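Synaptotagmin-1 (Arabidopsis thaliana, PDB 7AS6) helps maintain plasma membrane integrity during freezing and osmotic stress, its C2A domain, the part described here, probably binding phospholipids and calcium. Local coordinates at residues 103-114 with 129-139. Residues are numbered along the deposited sequence; the frame is centred on the assembly and turned at random.
Sequences DEHKAFTLELRK and RGKLEVELLYK. With NI (nickel (II) ion), chain D.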
ATOM      1  N   ASP A 103       9.763  -2.217  16.684  1.00 66.83           N
ATOM      2  CA  ASP A 103      10.375  -0.951  17.109  1.00 66.65           C
ATOM      3  C   ASP A 103      11.466  -0.457  16.150  1.00 66.69           C
ATOM      4  O   ASP A 103      12.438   0.167  16.580  1.00 74.90           O
ATOM      5  CB  ASP A 103      10.956  -1.070  18.527  1.00 71.49           C
ATOM      6  CG  ASP A 103       9.894  -1.311  19.583  1.00 74.16           C
ATOM      7  OD1 ASP A 103       8.764  -0.799  19.424  1.00 77.42           O
ATOM      8  OD2 ASP A 103      10.197  -2.005  20.578  1.00 86.66           O
ATOM      9  N   GLU A 104      11.345  -0.744  14.856  1.00 59.44           N
ATOM     10  CA  GLU A 104      12.247  -0.221  13.829  1.00 61.82           C
ATOM     11  C   GLU A 104      11.405   0.225  12.639  1.00 62.94           C
ATOM     12  O   GLU A 104      10.542  -0.528  12.183  1.00 60.38           O
ATOM     13  CB  GLU A 104      13.265  -1.272  13.336  1.00 66.19           C
ATOM     14  CG  GLU A 104      14.626  -1.418  14.080  1.00 76.76           C
ATOM     15  CD  GLU A 104      15.616  -2.303  13.282  1.00 84.71           C
ATOM     16  OE1 GLU A 104      15.328  -2.592  12.097  1.00 91.89           O
ATOM     17  OE2 GLU A 104      16.671  -2.716  13.819  1.00 92.99           O
ATOM     18  N   HIS A 105      11.656   1.426  12.133  1.00 60.50           N
ATOM     19  CA  HIS A 105      11.127   1.794  10.824  1.00 61.64           C
ATOM     20  C   HIS A 105      11.882   1.010   9.763  1.00 62.90           C
ATOM     21  O   HIS A 105      13.109   1.114   9.660  1.00 64.02           O
ATOM     22  CB  HIS A 105      11.271   3.290  10.584  1.00 61.09           C
ATOM     23  CG  HIS A 105      10.713   4.126  11.687  1.00 65.28           C
ATOM     24  ND1 HIS A 105       9.409   4.572  11.696  1.00 65.11           N
ATOM     25  CD2 HIS A 105      11.281   4.591  12.826  1.00 64.97           C
ATOM     26  CE1 HIS A 105       9.196   5.273  12.797  1.00 69.58           C
ATOM     27  NE2 HIS A 105      10.316   5.299  13.498  1.00 70.96           N
ATOM     28  N   LYS A 106      11.165   0.201   8.995  1.00 56.11           N
ATOM     29  CA  LYS A 106      11.774  -0.571   7.922  1.00 52.71           C
ATOM     30  C   LYS A 106      11.087  -0.202   6.615  1.00 56.55           C
ATOM     31  O   LYS A 106       9.865  -0.330   6.492  1.00 49.89           O
ATOM     32  CB  LYS A 106      11.684  -2.073   8.193  1.00 58.62           C
ATOM     33  CG  LYS A 106      12.502  -2.929   7.219  1.00 62.02           C
ATOM     34  CD  LYS A 106      12.776  -4.328   7.780  1.00 68.48           C
ATOM     35  CE  LYS A 106      13.333  -5.260   6.705  1.00 71.73           C
ATOM     36  NZ  LYS A 106      13.278  -6.703   7.098  1.00 75.28           N
ATOM     37  N   ALA A 107      11.877   0.255   5.650  1.00 51.33           N
ATOM     38  CA  ALA A 107      11.377   0.723   4.372  1.00 53.18           C
ATOM     39  C   ALA A 107      11.489  -0.387   3.340  1.00 56.29           C
ATOM     40  O   ALA A 107      12.439  -1.173   3.367  1.00 57.59           O
ATOM     41  CB  ALA A 107      12.161   1.950   3.908  1.00 54.88           C
ATOM     42  N   PHE A 108      10.505  -0.453   2.441  1.00 52.74           N
ATOM     43  CA  PHE A 108      10.462  -1.441   1.374  1.00 56.89           C
ATOM     44  C   PHE A 108      10.130  -0.745   0.067  1.00 55.97           C
ATOM     45  O   PHE A 108       9.381   0.235   0.043  1.00 55.66           O
ATOM     46  CB  PHE A 108       9.404  -2.535   1.634  1.00 56.77           C
ATOM     47  CG  PHE A 108       9.549  -3.221   2.963  1.00 55.39           C
ATOM     48  CD1 PHE A 108      10.304  -4.378   3.085  1.00 62.77           C
ATOM     49  CD2 PHE A 108       8.929  -2.709   4.094  1.00 56.26           C
ATOM     50  CE1 PHE A 108      10.446  -5.013   4.316  1.00 60.14           C
ATOM     51  CE2 PHE A 108       9.063  -3.342   5.329  1.00 58.50           C
ATOM     52  CZ  PHE A 108       9.823  -4.493   5.438  1.00 57.90           C
ATOM     53  N   THR A 109      10.679  -1.268  -1.024  1.00 58.72           N
ATOM     54  CA  THR A 109      10.299  -0.840  -2.369  1.00 58.74           C
ATOM     55  C   THR A 109       9.649  -2.017  -3.083  1.00 58.98           C
ATOM     56  O   THR A 109      10.311  -3.026  -3.350  1.00 57.04           O
ATOM     57  CB  THR A 109      11.508  -0.343  -3.151  1.00 62.50           C
ATOM     58  OG1 THR A 109      12.096   0.765  -2.455  1.00 60.96           O
ATOM     59  CG2 THR A 109      11.074   0.095  -4.543  1.00 63.66           C
ATOM     60  N   LEU A 110       8.362  -1.890  -3.392  1.00 60.69           N
ATOM     61  CA  LEU A 110       7.610  -2.935  -4.070  1.00 58.42           C
ATOM     62  C   LEU A 110       7.427  -2.543  -5.525  1.00 60.97           C
ATOM     63  O   LEU A 110       6.935  -1.450  -5.825  1.00 58.97           O
ATOM     64  CB  LEU A 110       6.244  -3.147  -3.412  1.00 56.73           C
ATOM     65  CG  LEU A 110       6.308  -3.250  -1.889  1.00 59.56           C
ATOM     66  CD1 LEU A 110       4.919  -3.323  -1.263  1.00 54.87           C
ATOM     67  CD2 LEU A 110       7.136  -4.462  -1.512  1.00 59.31           C
ATOM     68  N   GLU A 111       7.836  -3.421  -6.429  1.00 63.10           N
ATOM     69  CA  GLU A 111       7.561  -3.181  -7.835  1.00 67.02           C
ATOM     70  C   GLU A 111       6.102  -3.513  -8.097  1.00 61.05           C
ATOM     71  O   GLU A 111       5.596  -4.533  -7.620  1.00 60.41           O
ATOM     72  CB  GLU A 111       8.498  -4.003  -8.722  1.00 71.11           C
ATOM     73  CG  GLU A 111       9.956  -3.533  -8.611  1.00 83.16           C
ATOM     74  CD  GLU A 111      10.849  -4.012  -9.752  1.00 99.25           C
ATOM     75  OE1 GLU A 111      10.339  -4.697 -10.669  1.00100.99           O
ATOM     76  OE2 GLU A 111      12.063  -3.699  -9.728  1.00105.92           O
ATOM     77  N   LEU A 112       5.408  -2.628  -8.804  1.00 63.74           N
ATOM     78  CA  LEU A 112       4.001  -2.849  -9.097  1.00 59.67           C
ATOM     79  C   LEU A 112       3.857  -3.845 -10.232  1.00 60.68           C
ATOM     80  O   LEU A 112       4.543  -3.739 -11.254  1.00 61.95           O
ATOM     81  CB  LEU A 112       3.329  -1.531  -9.451  1.00 59.83           C
ATOM     82  CG  LEU A 112       3.448  -0.583  -8.270  1.00 56.65           C
ATOM     83  CD1 LEU A 112       3.042   0.803  -8.685  1.00 55.58           C
ATOM     84  CD2 LEU A 112       2.592  -1.089  -7.121  1.00 55.54           C
ATOM     85  N   ARG A 113       2.971  -4.820 -10.050  1.00 61.85           N
ATOM     86  CA  ARG A 113       2.707  -5.821 -11.071  1.00 68.71           C
ATOM     87  C   ARG A 113       1.211  -5.904 -11.340  1.00 69.78           C
ATOM     88  O   ARG A 113       0.388  -5.364 -10.589  1.00 63.34           O
ATOM     89  CB  ARG A 113       3.255  -7.195 -10.670  1.00 73.84           C
ATOM     90  CG  ARG A 113       2.811  -7.672  -9.304  1.00 75.25           C
ATOM     91  CD  ARG A 113       3.409  -9.036  -9.012  1.00 88.95           C
ATOM     92  NE  ARG A 113       4.868  -9.008  -9.085  1.00 92.91           N
ATOM     93  CZ  ARG A 113       5.642 -10.090  -9.086  1.00102.41           C
ATOM     94  NH1 ARG A 113       5.100 -11.300  -9.027  1.00105.98           N
ATOM     95  NH2 ARG A 113       6.962  -9.964  -9.152  1.00104.32           N
ATOM     96  N   LYS A 114       0.865  -6.596 -12.435  1.00 75.28           N
ATOM     97  CA  LYS A 114      -0.538  -6.709 -12.832  1.00 78.03           C
ATOM     98  C   LYS A 114      -1.322  -7.600 -11.877  1.00 80.37           C
ATOM     99  O   LYS A 114      -2.457  -7.274 -11.507  1.00 77.67           O
ATOM    100  CB  LYS A 114      -0.647  -7.246 -14.261  1.00 79.79           C
ATOM    101  CG  LYS A 114      -2.083  -7.523 -14.702  1.00 80.78           C
ATOM    102  CD  LYS A 114      -2.131  -8.489 -15.888  1.00 84.78           C
ATOM    103  CE  LYS A 114      -3.499  -9.157 -16.026  1.00 86.04           C
ATOM    104  NZ  LYS A 114      -3.449 -10.401 -16.862  1.00 85.45           N
ATOM    105  N   ARG A 129       5.570  -1.001 -14.414  1.00 70.64           N
ATOM    106  CA  ARG A 129       4.416  -0.286 -13.888  1.00 65.94           C
ATOM    107  C   ARG A 129       4.761   0.705 -12.784  1.00 61.95           C
ATOM    108  O   ARG A 129       3.856   1.324 -12.219  1.00 58.88           O
ATOM    109  CB  ARG A 129       3.371  -1.292 -13.400  1.00 65.93           C
ATOM    110  CG  ARG A 129       2.721  -2.079 -14.539  1.00 70.74           C
ATOM    111  CD  ARG A 129       1.627  -3.012 -14.039  1.00 69.60           C
ATOM    112  NE  ARG A 129       1.183  -3.965 -15.058  1.00 78.69           N
ATOM    113  CZ  ARG A 129       0.062  -3.852 -15.767  1.00 81.45           C
ATOM    114  NH1 ARG A 129      -0.756  -2.818 -15.584  1.00 75.46           N
ATOM    115  NH2 ARG A 129      -0.244  -4.779 -16.667  1.00 85.87           N
ATOM    116  N   GLY A 130       6.033   0.905 -12.484  1.00 64.70           N
ATOM    117  CA  GLY A 130       6.432   1.799 -11.417  1.00 59.17           C
ATOM    118  C   GLY A 130       6.751   1.056 -10.132  1.00 59.62           C
ATOM    119  O   GLY A 130       6.608  -0.164 -10.008  1.00 59.18           O
ATOM    120  N   LYS A 131       7.201   1.830  -9.156  1.00 55.44           N
ATOM    121  CA  LYS A 131       7.577   1.311  -7.851  1.00 57.84           C
ATOM    122  C   LYS A 131       6.740   2.008  -6.795  1.00 53.16           C
ATOM    123  O   LYS A 131       6.434   3.196  -6.926  1.00 57.25           O
ATOM    124  CB  LYS A 131       9.072   1.536  -7.570  1.00 56.98           C
ATOM    125  CG  LYS A 131       9.988   0.669  -8.408  1.00 68.98           C
ATOM    126  CD  LYS A 131      11.455   0.969  -8.141  1.00 74.68           C
ATOM    127  CE  LYS A 131      12.350  -0.144  -8.682  1.00 83.11           C
ATOM    128  NZ  LYS A 131      12.107  -0.404 -10.126  1.00 88.67           N
ATOM    129  N   LEU A 132       6.356   1.273  -5.760  1.00 52.68           N
ATOM    130  CA  LEU A 132       5.737   1.861  -4.583  1.00 50.42           C
ATOM    131  C   LEU A 132       6.704   1.736  -3.418  1.00 51.00           C
ATOM    132  O   LEU A 132       7.279   0.666  -3.209  1.00 51.50           O
ATOM    133  CB  LEU A 132       4.429   1.163  -4.235  1.00 48.84           C
ATOM    134  CG  LEU A 132       3.621   1.805  -3.113  1.00 49.28           C
ATOM    135  CD1 LEU A 132       3.131   3.180  -3.524  1.00 40.76           C
ATOM    136  CD2 LEU A 132       2.453   0.919  -2.684  1.00 45.91           C
ATOM    137  N   GLU A 133       6.893   2.826  -2.671  1.00 48.89           N
ATOM    138  CA  GLU A 133       7.767   2.834  -1.493  1.00 51.52           C
ATOM    139  C   GLU A 133       6.928   3.003  -0.235  1.00 48.78           C
ATOM    140  O   GLU A 133       6.114   3.932  -0.146  1.00 45.93           O
ATOM    141  CB  GLU A 133       8.822   3.936  -1.588  1.00 50.22           C
ATOM    142  CG  GLU A 133       9.667   3.792  -2.854  1.00 59.78           C
ATOM    143  CD  GLU A 133      10.899   4.672  -2.874  1.00 68.14           C
ATOM    144  OE1 GLU A 133      11.068   5.490  -1.943  1.00 71.58           O
ATOM    145  OE2 GLU A 133      11.711   4.534  -3.823  1.00 72.76           O
ATOM    146  N   VAL A 134       7.101   2.083   0.718  1.00 43.45           N
ATOM    147  CA  VAL A 134       6.310   2.050   1.941  1.00 47.91           C
ATOM    148  C   VAL A 134       7.243   1.804   3.127  1.00 50.40           C
ATOM    149  O   VAL A 134       8.408   1.435   2.965  1.00 52.99           O
ATOM    150  CB  VAL A 134       5.211   0.966   1.900  1.00 48.14           C
ATOM    151  CG1 VAL A 134       4.402   1.039   0.606  1.00 45.81           C
ATOM    152  CG2 VAL A 134       5.827  -0.398   2.047  1.00 49.84           C
ATOM    153  N   GLU A 135       6.713   2.008   4.334  1.00 48.47           N
ATOM    154  CA  GLU A 135       7.425   1.713   5.576  1.00 49.30           C
ATOM    155  C   GLU A 135       6.500   0.983   6.528  1.00 51.32           C
ATOM    156  O   GLU A 135       5.288   1.213   6.539  1.00 54.13           O
ATOM    157  CB  GLU A 135       7.906   2.951   6.317  1.00 52.02           C
ATOM    158  CG  GLU A 135       9.025   3.728   5.687  1.00 54.93           C
ATOM    159  CD  GLU A 135       9.365   4.935   6.540  1.00 63.47           C
ATOM    160  OE1 GLU A 135       9.044   4.895   7.758  1.00 59.65           O
ATOM    161  OE2 GLU A 135       9.916   5.925   5.992  1.00 63.87           O
ATOM    162  N   LEU A 136       7.082   0.125   7.345  1.00 51.23           N
ATOM    163  CA  LEU A 136       6.338  -0.571   8.377  1.00 50.79           C
ATOM    164  C   LEU A 136       7.018  -0.332   9.710  1.00 52.74           C
ATOM    165  O   LEU A 136       8.249  -0.352   9.800  1.00 55.20           O
ATOM    166  CB  LEU A 136       6.261  -2.071   8.101  1.00 53.27           C
ATOM    167  CG  LEU A 136       5.728  -2.556   6.758  1.00 54.91           C
ATOM    168  CD1 LEU A 136       5.658  -4.070   6.778  1.00 58.53           C
ATOM    169  CD2 LEU A 136       4.369  -1.958   6.437  1.00 50.16           C
ATOM    170  N   LEU A 137       6.213  -0.086  10.741  1.00 52.54           N
ATOM    171  CA  LEU A 137       6.693  -0.031  12.118  1.00 55.39           C
ATOM    172  C   LEU A 137       5.787  -0.924  12.953  1.00 57.01           C
ATOM    173  O   LEU A 137       4.599  -0.630  13.110  1.00 52.63           O
ATOM    174  CB  LEU A 137       6.709   1.398  12.661  1.00 52.39           C
ATOM    175  CG  LEU A 137       7.035   1.493  14.154  1.00 58.56           C
ATOM    176  CD1 LEU A 137       8.433   0.955  14.434  1.00 57.64           C
ATOM    177  CD2 LEU A 137       6.892   2.917  14.661  1.00 62.44           C
ATOM    178  N   TYR A 138       6.338  -2.012  13.486  1.00 55.10           N
ATOM    179  CA  TYR A 138       5.547  -2.954  14.262  1.00 57.55           C
ATOM    180  C   TYR A 138       5.705  -2.642  15.743  1.00 62.35           C
ATOM    181  O   TYR A 138       6.820  -2.659  16.274  1.00 63.86           O
ATOM    182  CB  TYR A 138       5.957  -4.393  13.965  1.00 56.34           C
ATOM    183  CG  TYR A 138       5.162  -5.392  14.763  1.00 62.69           C
ATOM    184  CD1 TYR A 138       3.775  -5.353  14.753  1.00 64.75           C
ATOM    185  CD2 TYR A 138       5.791  -6.370  15.529  1.00 64.24           C
ATOM    186  CE1 TYR A 138       3.034  -6.256  15.477  1.00 68.59           C
ATOM    187  CE2 TYR A 138       5.054  -7.282  16.269  1.00 65.67           C
ATOM    188  CZ  TYR A 138       3.670  -7.212  16.238  1.00 69.77           C
ATOM    189  OH  TYR A 138       2.907  -8.105  16.954  1.00 74.96           O
ATOM    190  N   LYS A 139       4.589  -2.349  16.404  1.00 62.52           N
ATOM    191  CA  LYS A 139       4.582  -2.133  17.845  1.00 65.03           C
ATOM    192  C   LYS A 139       3.834  -3.288  18.487  1.00 68.01           C
ATOM    193  O   LYS A 139       2.593  -3.301  18.494  1.00 66.95           O
ATOM    194  CB  LYS A 139       3.931  -0.796  18.202  1.00 66.08           C
ATOM    195  CG  LYS A 139       4.669   0.399  17.625  1.00 65.23           C
ATOM    196  CD  LYS A 139       6.122   0.451  18.103  1.00 69.52           C
ATOM    197  CE  LYS A 139       6.286   1.394  19.285  1.00 73.24           C
ATOM    198  NZ  LYS A 139       7.715   1.566  19.676  1.00 79.01           N
TER
HETATM  199 NI    NI D 403      10.535   6.431  15.700  1.00109.60          NI
HETATM  200  O   HOH W   1       8.881  -2.874  11.617  1.00 56.51           O
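D103 and K139 form a short salt bridge, K139 NZ lying 2.6 Å from D103 OD1 and meeting it from above the carboxylate plane. Bends at chi2 and chi3 (-58° and -97°) fold the K139 chain back to reach it. Nearby, D103 N donates to Y138 O, and a water bridges E104 O and Y138 N, accepting a hydrogen bond from the latter. From here antiparallel backbone bonding runs through the hydrogen-bonded pairs K106–L136, F108–V134 and L110–L132, where L110 N to L132 O and L132 N to L110 O both measure 2.8 Å, and ends with L112 N on G130 O.

On the face bearing A107, T109 and E111, K131 passes T109, its CD 3.7 Å from CG2, then turns at chi4 to bring NZ within 3.3 Å of E111 OE2, a weak salt bridge; NZ also hydrogen-bonds to Y128 OH. E133 lies alongside T109 but its carboxylate pairs with R16. H105 binds a nickel ion through NE2 at 2.5 Å.

The other face is mostly apolar; K106 also starts there, but its extended chain leads away to bond E99 O through NZ. F108 crosses L136 at about a right angle, CE2 being 3.7 Å from CG, and L112 CD2 reaches L132 CB at 4.1 Å. L95 and F76 of the opposing sheet complete this side of the C2 beta sandwich. Beyond the strand, K114 CB lies over one face of the R129 guanidinium, whose NE is buried without a partner. Backbone bonding thus fixes edge strand 106-111 to 131-139, with E111, K131, E133 and E135 on the outer face and F108, L110, L132, V134 and L136 packed against the second sheet.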